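Local coordinates for protein glyoxylate reductase (Paecilomyces sp. J18, PDB 3WNV) that probably reduces glyoxylate to glycolate with a nicotinamide cofactor, as a fungal member of the D-isomer specific 2-hydroxyacid dehydrogenase family, at residues E168-A173 and M178-H183; R185-L188 and L192-G195. All coordinates share one frame; numbering follows the deposited sequence.

Contact 1 is buried and closes the helix-to-strand half of a beta-alpha-beta unit; contact 2 follows it along the chain and lies at the surface, where the loop leaving strand 179-183 meets the short helix 190-193. In contact 1 methyl groups and a methionine sulfur do the packing, with a single backbone hydrogen bond across the turn. Contact 2 pairs a leucine contact with a lysine-glutamate salt bridge, in keeping with its place at the surface. Strand 179-183 ties the two together: Y182 OH probably bonds L188 N; it also lies unusually close to E193 OE2, a distance too short to be taken at face value.

Contact 1: residues E168-A173 and M178-H183; sequences EVARRA and MNIIYH
I180 is the side chain to follow where helix segment 168-173 packs against strand segment 178-183. Its CB starts out toward the helix and then splits. The CG2 branch, anti to the backbone N, meets the methyl of A170, CG2 to A170 CB at 3.9 Å. The other branch runs through CG1, set beside the backbone N (chi1 -44°), and turns at chi2 (-64°); this carries CD1 further along the helix to A173, with I180 CD1 to A173 CB also 3.9 Å. The isoleucine thus spans one helical turn, a methyl on each of two alanines, whose small side chains let helix and strand come close: the CA atoms of A170 and I180 are 6.6 Å apart.

M178 enters the strand just past the turn after helix 164-175, its CB 3.4 Å from A173 O. Its N donates to A173 O at 3.1 Å, with an N-H...O angle of 158°, while M178 SD rests against A173 CB at 3.9 Å before the bend at chi3 leads CE away from the helix. On the side of the helix turned from the strand, E168 OE1 forms salt bridges with two arginines: R172 NH1 at 2.9 Å, on the anti lone pair, and R171 NE from above the carboxylate plane. R172 goes on to D117 and N113 of helix 112-127.

This is the second half of the unit strand 156-160, helix 164-175, strand 179-183, whose strand-to-helix connection carries a glycine pattern consistent with a Rossmann dinucleotide-binding fold. V169, A173 and M178 all reach L157 of strand 156-160, while V169 and M178 also touch helix 112-127.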
loop_
_atom_site.group_PDB
_atom_site.type_symbol
_atom_site.label_atom_id
_atom_site.label_comp_id
_atom_site.label_asym_id
_atom_site.label_seq_id
_atom_site.Cartn_x
_atom_site.Cartn_y
_atom_site.Cartn_z
ATOM N N GLU A 168 13.778 -3.096 1.724
ATOM C CA GLU A 168 14.067 -2.035 2.690
ATOM C C GLU A 168 13.691 -2.486 4.106
ATOM O O GLU A 168 14.389 -2.135 5.075
ATOM C CB GLU A 168 13.321 -0.751 2.339
ATOM C CG GLU A 168 13.800 -0.103 1.081
ATOM C CD GLU A 168 15.237 0.424 1.146
ATOM O OE1 GLU A 168 15.820 0.585 2.246
ATOM O OE2 GLU A 168 15.790 0.706 0.067
ATOM N N VAL A 169 12.604 -3.236 4.248
ATOM C CA VAL A 169 12.323 -3.838 5.577
ATOM C C VAL A 169 13.451 -4.779 6.000
ATOM O O VAL A 169 13.942 -4.711 7.145
ATOM C CB VAL A 169 10.979 -4.546 5.633
ATOM C CG1 VAL A 169 10.788 -5.243 6.993
ATOM C CG2 VAL A 169 9.854 -3.567 5.420
ATOM N N ALA A 170 13.904 -5.621 5.069
ATOM C CA ALA A 170 14.972 -6.585 5.363
ATOM C C ALA A 170 16.269 -5.896 5.773
ATOM O O ALA A 170 16.950 -6.355 6.691
ATOM C CB ALA A 170 15.215 -7.506 4.171
ATOM N N ARG A 171 16.621 -4.813 5.073
ATOM C CA ARG A 171 17.822 -4.050 5.370
ATOM C C ARG A 171 17.754 -3.526 6.808
ATOM O O ARG A 171 18.714 -3.633 7.579
ATOM C CB ARG A 171 17.956 -2.881 4.384
ATOM C CG ARG A 171 19.235 -2.025 4.560
ATOM C CD ARG A 171 19.280 -0.839 3.554
ATOM N NE ARG A 171 18.481 -1.082 2.340
ATOM C CZ ARG A 171 18.753 -1.992 1.393
ATOM N NH1 ARG A 171 19.812 -2.789 1.501
ATOM N NH2 ARG A 171 17.950 -2.119 0.340
ATOM N N ARG A 172 16.611 -2.989 7.194
ATOM C CA ARG A 172 16.473 -2.507 8.572
ATOM C C ARG A 172 16.520 -3.656 9.555
ATOM O O ARG A 172 17.268 -3.603 10.545
ATOM C CB ARG A 172 15.165 -1.744 8.720
ATOM C CG ARG A 172 15.180 -0.353 8.054
ATOM C CD ARG A 172 13.775 0.052 7.603
ATOM N NE ARG A 172 13.783 1.401 7.004
ATOM C CZ ARG A 172 14.284 1.711 5.802
ATOM N NH1 ARG A 172 14.841 0.786 4.994
ATOM N NH2 ARG A 172 14.239 2.979 5.412
ATOM N N ALA A 173 15.713 -4.687 9.293
ATOM C CA ALA A 173 15.612 -5.821 10.213
ATOM C C ALA A 173 16.944 -6.526 10.449
ATOM O O ALA A 173 17.194 -7.004 11.548
ATOM C CB ALA A 173 14.584 -6.817 9.714
ATOM N N MET A 178 18.165 -9.644 12.946
ATOM C CA MET A 178 17.257 -10.682 12.420
ATOM C C MET A 178 17.833 -11.442 11.212
ATOM O O MET A 178 18.646 -10.910 10.474
ATOM C CB MET A 178 15.902 -10.086 12.053
ATOM C CG MET A 178 15.284 -9.360 13.217
ATOM S SD MET A 178 13.610 -8.872 12.864
ATOM C CE MET A 178 12.690 -10.367 13.241
ATOM N N ASN A 179 17.412 -12.702 11.068
ATOM C CA ASN A 179 17.688 -13.510 9.884
ATOM C C ASN A 179 16.486 -13.347 8.969
ATOM O O ASN A 179 15.342 -13.231 9.433
ATOM C CB ASN A 179 17.806 -14.978 10.262
ATOM C CG ASN A 179 18.911 -15.224 11.228
ATOM O OD1 ASN A 179 18.714 -15.867 12.258
ATOM N ND2 ASN A 179 20.090 -14.698 10.921
ATOM N N ILE A 180 16.722 -13.336 7.674
ATOM C CA ILE A 180 15.631 -12.976 6.749
ATOM C C ILE A 180 15.292 -14.145 5.838
ATOM O O ILE A 180 16.180 -14.719 5.199
ATOM C CB ILE A 180 15.986 -11.777 5.860
ATOM C CG1 ILE A 180 16.666 -10.682 6.676
ATOM C CG2 ILE A 180 14.736 -11.264 5.102
ATOM C CD1 ILE A 180 15.739 -10.055 7.774
ATOM N N ILE A 181 14.020 -14.518 5.797
ATOM C CA ILE A 181 13.545 -15.489 4.802
ATOM C C ILE A 181 12.384 -14.889 4.018
ATOM O O ILE A 181 11.716 -13.963 4.482
ATOM C CB ILE A 181 13.112 -16.844 5.416
ATOM C CG1 ILE A 181 11.964 -16.642 6.427
ATOM C CG2 ILE A 181 14.305 -17.512 6.088
ATOM C CD1 ILE A 181 11.407 -18.008 6.979
ATOM N N TYR A 182 12.117 -15.428 2.836
ATOM C CA TYR A 182 11.026 -14.887 2.036
ATOM C C TYR A 182 10.449 -15.902 1.077
ATOM O O TYR A 182 11.094 -16.887 0.698
ATOM C CB TYR A 182 11.487 -13.658 1.240
ATOM C CG TYR A 182 12.195 -14.028 -0.060
ATOM C CD1 TYR A 182 13.533 -14.443 -0.061
ATOM C CD2 TYR A 182 11.533 -13.951 -1.285
ATOM C CE1 TYR A 182 14.194 -14.801 -1.265
ATOM C CE2 TYR A 182 12.196 -14.286 -2.481
ATOM C CZ TYR A 182 13.517 -14.700 -2.456
ATOM O OH TYR A 182 14.146 -15.018 -3.656
ATOM N N HIS A 183 9.223 -15.621 0.650
ATOM C CA HIS A 183 8.598 -16.403 -0.407
ATOM C C HIS A 183 7.925 -15.483 -1.415
ATOM O O HIS A 183 7.101 -14.631 -1.061
ATOM C CB HIS A 183 7.562 -17.384 0.136
ATOM C CG HIS A 183 6.870 -18.155 -0.952
ATOM N ND1 HIS A 183 7.507 -19.143 -1.673
ATOM C CD2 HIS A 183 5.637 -18.018 -1.507
ATOM C CE1 HIS A 183 6.676 -19.624 -2.589
ATOM N NE2 HIS A 183 5.547 -18.955 -2.517
#

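Contact 2: residues R185-L188 and L192-G195; sequences RNKL and LEDG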
loop_
_atom_site.group_PDB
_atom_site.type_symbol
_atom_site.label_atom_id
_atom_site.label_comp_id
_atom_site.label_asym_id
_atom_site.label_seq_id
_atom_site.Cartn_x
_atom_site.Cartn_y
_atom_site.Cartn_z
ATOM N N ARG A 185 6.286 -16.080 -5.577
ATOM C CA ARG A 185 5.973 -17.175 -6.488
ATOM C C ARG A 185 7.241 -17.662 -7.219
ATOM O O ARG A 185 7.442 -18.870 -7.401
ATOM C CB ARG A 185 4.927 -16.727 -7.500
ATOM C CG ARG A 185 5.069 -17.453 -8.819
ATOM C CD ARG A 185 3.919 -17.190 -9.769
ATOM N NE ARG A 185 3.474 -15.802 -9.800
ATOM C CZ ARG A 185 2.288 -15.381 -9.359
ATOM N NH1 ARG A 185 1.404 -16.236 -8.848
ATOM N NH2 ARG A 185 1.985 -14.096 -9.434
ATOM N N ASN A 186 8.127 -16.730 -7.578
ATOM C CA ASN A 186 9.424 -17.107 -8.156
ATOM C C ASN A 186 10.594 -16.555 -7.355
ATOM O O ASN A 186 10.574 -15.413 -6.914
ATOM C CB ASN A 186 9.538 -16.640 -9.612
ATOM C CG ASN A 186 8.609 -17.405 -10.547
ATOM O OD1 ASN A 186 7.775 -16.807 -11.228
ATOM N ND2 ASN A 186 8.730 -18.723 -10.559
ATOM N N LYS A 187 11.621 -17.372 -7.182
ATOM C CA LYS A 187 12.824 -16.917 -6.497
ATOM C C LYS A 187 13.384 -15.688 -7.253
ATOM O O LYS A 187 13.373 -15.649 -8.491
ATOM C CB LYS A 187 13.827 -18.075 -6.425
ATOM C CG LYS A 187 15.128 -17.828 -5.675
ATOM C CD LYS A 187 15.893 -19.145 -5.607
ATOM C CE LYS A 187 17.359 -18.954 -5.328
ATOM N NZ LYS A 187 17.607 -18.386 -3.988
ATOM N N LEU A 188 13.808 -14.677 -6.503
ATOM C CA LEU A 188 14.395 -13.474 -7.083
ATOM C C LEU A 188 15.851 -13.766 -7.436
ATOM O O LEU A 188 16.494 -14.591 -6.780
ATOM C CB LEU A 188 14.314 -12.331 -6.070
ATOM C CG LEU A 188 12.949 -11.631 -5.973
ATOM C CD1 LEU A 188 12.886 -10.731 -4.799
ATOM C CD2 LEU A 188 12.633 -10.845 -7.246
ATOM N N LEU A 192 18.482 -9.016 -6.149
ATOM C CA LEU A 192 17.162 -8.568 -5.695
ATOM C C LEU A 192 16.757 -9.275 -4.406
ATOM O O LEU A 192 15.882 -8.787 -3.687
ATOM C CB LEU A 192 16.094 -8.779 -6.769
ATOM C CG LEU A 192 16.238 -7.941 -8.028
ATOM C CD1 LEU A 192 15.088 -8.206 -9.019
ATOM C CD2 LEU A 192 16.319 -6.496 -7.625
ATOM N N GLU A 193 17.384 -10.425 -4.125
ATOM C CA GLU A 193 17.203 -11.123 -2.849
ATOM C C GLU A 193 17.944 -10.347 -1.797
ATOM O O GLU A 193 17.548 -10.324 -0.618
ATOM C CB GLU A 193 17.759 -12.541 -2.896
ATOM C CG GLU A 193 17.004 -13.470 -3.792
ATOM C CD GLU A 193 17.375 -14.925 -3.534
ATOM O OE1 GLU A 193 18.581 -15.217 -3.342
ATOM O OE2 GLU A 193 16.454 -15.772 -3.510
ATOM N N ASP A 194 19.034 -9.726 -2.232
ATOM C CA ASP A 194 19.810 -8.814 -1.394
ATOM C C ASP A 194 20.179 -9.475 -0.058
ATOM O O ASP A 194 20.169 -8.822 0.975
ATOM C CB ASP A 194 19.026 -7.491 -1.178
ATOM C CG ASP A 194 19.907 -6.355 -0.658
ATOM O OD1 ASP A 194 19.427 -5.540 0.154
ATOM O OD2 ASP A 194 21.078 -6.269 -1.078
ATOM N N GLY A 195 20.484 -10.772 -0.078
ATOM C CA GLY A 195 20.852 -11.473 1.148
ATOM C C GLY A 195 19.842 -12.454 1.751
ATOM O O GLY A 195 20.225 -13.403 2.438
#
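L188 and E193 bring the loop after strand 179-183 against the C-terminal end of the short helix 190-193, part of the strand-to-strand connection in what appears to be a Rossmann-type domain. The apolar part belongs to two leucines whose side chains cross at about a right angle, L188 CD2 meeting L192 CD1 at 4.0 Å. Beside them L188 CB packs on the aliphatic part of E193, 3.7 Å from CG. The other methyl, L188 CD1, lies against the backbone carbonyl of L192, 3.7 Å from L192 O.

The polar part is a salt bridge on the exposed side. K187 runs extended, CG anti to its backbone N (chi1 -177°), and bends at chi4 to bring NZ within 2.9 Å of E193 OE2, approached on the syn side and 20° out of the carboxylate plane. Y182 OH also meets this oxygen, in a contact so short that its exact geometry is doubtful; the same hydroxyl probably bonds L188 N. D194 OD1, just past the helix, forms a salt bridge with R171 of helix 164-175. On the loop side, the CG of K187 also lies 3.3 Å from E193 OE2.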